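Local coordinates for protein endosialidase (Enterobacteria phage phi92, PDB 4HIZ) that probably hydrolyses alpha-2,8 and alpha-2,9 linkages within sialic acid polymers, as an endosialidase of a bacteriophage, at residues T90-N95 / S476-D481. Sequence-based numbering, arbitrary orientation.
Sequences TFVYDN and SVCVKD. With NA (sodium ion), chain B; EDO (1,2-ethanediol), chain R; EDO (1,2-ethanediol), chain L.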
loop_
_atom_site.group_PDB
_atom_site.type_symbol
_atom_site.label_atom_id
_atom_site.label_comp_id
_atom_site.label_asym_id
_atom_site.label_seq_id
_atom_site.Cartn_x
_atom_site.Cartn_y
_atom_site.Cartn_z
ATOM N N THR A 90 7.371 6.960 24.413
ATOM C CA THR A 90 6.362 7.800 23.731
ATOM C C THR A 90 6.309 9.239 24.238
ATOM O O THR A 90 6.656 9.514 25.389
ATOM C CB THR A 90 4.940 7.193 23.795
ATOM O OG1 THR A 90 4.469 7.170 25.144
ATOM C CG2 THR A 90 4.904 5.794 23.157
ATOM N N PHE A 91 5.865 10.154 23.376
ATOM C CA PHE A 91 5.690 11.543 23.778
ATOM C C PHE A 91 4.810 12.256 22.770
ATOM O O PHE A 91 4.577 11.754 21.660
ATOM C CB PHE A 91 7.085 12.233 23.944
ATOM C CG PHE A 91 7.882 12.324 22.665
ATOM C CD1 PHE A 91 7.697 13.397 21.770
ATOM C CD2 PHE A 91 8.791 11.329 22.321
ATOM C CE1 PHE A 91 8.443 13.458 20.583
ATOM C CE2 PHE A 91 9.550 11.387 21.134
ATOM C CZ PHE A 91 9.372 12.458 20.250
ATOM N N VAL A 92 4.268 13.394 23.192
ATOM C CA VAL A 92 3.460 14.263 22.329
ATOM C C VAL A 92 4.174 15.612 22.249
ATOM O O VAL A 92 4.609 16.178 23.285
ATOM C CB VAL A 92 2.039 14.408 22.897
ATOM C CG1 VAL A 92 1.171 15.335 22.008
ATOM C CG2 VAL A 92 1.371 12.997 23.046
ATOM N N TYR A 93 4.356 16.097 21.035
ATOM C CA TYR A 93 5.017 17.400 20.848
ATOM C C TYR A 93 4.343 18.146 19.707
ATOM O O TYR A 93 4.191 17.579 18.604
ATOM C CB TYR A 93 6.513 17.220 20.553
ATOM C CG TYR A 93 7.265 18.544 20.496
ATOM C CD1 TYR A 93 7.699 19.178 21.679
ATOM C CD2 TYR A 93 7.578 19.127 19.259
ATOM C CE1 TYR A 93 8.379 20.394 21.587
ATOM C CE2 TYR A 93 8.261 20.343 19.159
ATOM C CZ TYR A 93 8.655 20.964 20.318
ATOM O OH TYR A 93 9.380 22.148 20.232
ATOM N N ASP A 94 3.979 19.407 19.960
ATOM C CA ASP A 94 3.333 20.257 18.949
ATOM C C ASP A 94 2.230 19.516 18.214
ATOM O O ASP A 94 2.204 19.504 16.980
ATOM C CB ASP A 94 4.418 20.769 17.981
ATOM C CG ASP A 94 3.958 21.903 17.118
ATOM O OD1 ASP A 94 3.045 22.661 17.536
ATOM O OD2 ASP A 94 4.559 22.064 16.028
ATOM N N ASN A 95 1.306 18.947 18.987
ATOM C CA ASN A 95 0.079 18.299 18.454
ATOM C C ASN A 95 0.278 16.955 17.781
ATOM O O ASN A 95 -0.699 16.377 17.306
ATOM C CB ASN A 95 -0.693 19.219 17.496
ATOM C CG ASN A 95 -1.023 20.561 18.136
ATOM O OD1 ASN A 95 -1.448 20.613 19.299
ATOM N ND2 ASN A 95 -0.797 21.655 17.393
ATOM N N SER A 476 4.199 1.850 26.595
ATOM C CA SER A 476 4.519 3.216 27.026
ATOM C C SER A 476 3.226 4.016 27.022
ATOM O O SER A 476 2.293 3.702 26.251
ATOM C CB SER A 476 5.522 3.763 26.017
ATOM O OG SER A 476 5.939 5.071 26.361
ATOM N N VAL A 477 3.140 5.040 27.877
ATOM C CA VAL A 477 1.916 5.857 27.963
ATOM C C VAL A 477 2.217 7.307 27.700
ATOM O O VAL A 477 3.198 7.864 28.239
ATOM C CB VAL A 477 1.272 5.713 29.374
ATOM C CG1 VAL A 477 0.130 6.764 29.604
ATOM C CG2 VAL A 477 0.760 4.230 29.559
ATOM N N CYS A 478 1.357 7.952 26.904
ATOM C CA CYS A 478 1.472 9.406 26.778
ATOM C C CYS A 478 0.071 10.015 26.695
ATOM O O CYS A 478 -0.933 9.292 26.625
ATOM C CB CYS A 478 2.303 9.791 25.533
ATOM S SG CYS A 478 1.565 9.190 23.971
ATOM N N VAL A 479 -0.007 11.351 26.723
ATOM C CA VAL A 479 -1.310 12.008 26.772
ATOM C C VAL A 479 -1.322 13.173 25.826
ATOM O O VAL A 479 -0.338 13.931 25.739
ATOM C CB VAL A 479 -1.580 12.534 28.229
ATOM C CG1 VAL A 479 -2.801 13.475 28.304
ATOM C CG2 VAL A 479 -1.792 11.344 29.173
ATOM N N LYS A 480 -2.443 13.353 25.134
ATOM C CA LYS A 480 -2.655 14.580 24.349
ATOM C C LYS A 480 -4.041 15.105 24.632
ATOM O O LYS A 480 -5.019 14.465 24.320
ATOM C CB LYS A 480 -2.469 14.357 22.845
ATOM C CG LYS A 480 -2.733 15.666 22.029
ATOM C CD LYS A 480 -2.590 15.472 20.524
ATOM C CE LYS A 480 -2.942 16.767 19.758
ATOM N NZ LYS A 480 -4.369 17.095 19.909
ATOM N N ASP A 481 -4.116 16.273 25.268
ATOM C CA ASP A 481 -5.402 16.890 25.596
ATOM C C ASP A 481 -6.305 15.910 26.345
ATOM O O ASP A 481 -5.902 15.345 27.377
ATOM C CB ASP A 481 -6.065 17.479 24.315
ATOM C CG ASP A 481 -5.180 18.553 23.650
ATOM O OD1 ASP A 481 -4.804 19.524 24.346
ATOM O OD2 ASP A 481 -4.817 18.422 22.450
HETATM NA NA NA B . 5.368 9.358 27.750
HETATM C C1 EDO R . 0.050 18.992 22.627
HETATM O O1 EDO R . 1.115 19.357 21.752
HETATM C C2 EDO R . -1.306 19.117 21.955
HETATM O O2 EDO R . -2.264 19.458 22.957
HETATM C C1 EDO L . 3.404 14.462 26.448
HETATM O O1 EDO L . 4.603 13.787 26.078
HETATM C C2 EDO L . 2.740 13.878 27.697
HETATM O O2 EDO L . 2.559 12.485 27.529
HETATM O O HOH W 1 -4.201 19.961 19.402
HETATM O O HOH W 2 5.913 11.882 28.948
#
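Three groups grip the hydroxyl oxygen OG of Ser476: it accepts the backbone N-H of Thr90 (Thr90 N to Ser476 OG 3.1 Å, 159° at the hydrogen), takes a 2.8 Å bond from Thr90 OG1, and also bonds to the Asp88 carboxylate. The example illustrates how two blades of a beta propeller are joined, here within the catalytic domain. Strand 91-93 pairs with strand 96-104, whereas strand 473-480 is an edge strand of a different antiparallel sheet; the two run in roughly the same direction, 27° apart, with axes 6.2 Å away at closest approach, and do not pair with each other. Side chains and bridging groups join them. A sodium ion is coordinated by Thr90 O and Val477 O, each at 2.7 Å, and by a water. Farther along, one bound 1,2-ethanediol molecule, probably an additive from the crystallisation liquor, accepts the N-H of Val92 through O1 and that of Val479 through O2.

Apolar atoms line the middle. CG2 of Val92 lies 3.9 Å from Cys478 SG, while its CG1, set anti to the backbone N (chi1 179°), touches CB and CG of Lys480; the two side chains cross at about a right angle. Ile97 adds to this packing from strand 96-104. The Lys480 chain stays extended until its last torsion, passing across Val92 to bring CE within 3.3 Å of Asn95 O. There chi4 turns the ammonium group toward Asp481 and Asp122, both salt-bridge partners, and Tyr433 of a second subunit also bonds to it. A water at the far end links the two segments: it lies within hydrogen-bonding distance of Asn95 OD1 and accepts from Lys480 NZ at 2.9 Å.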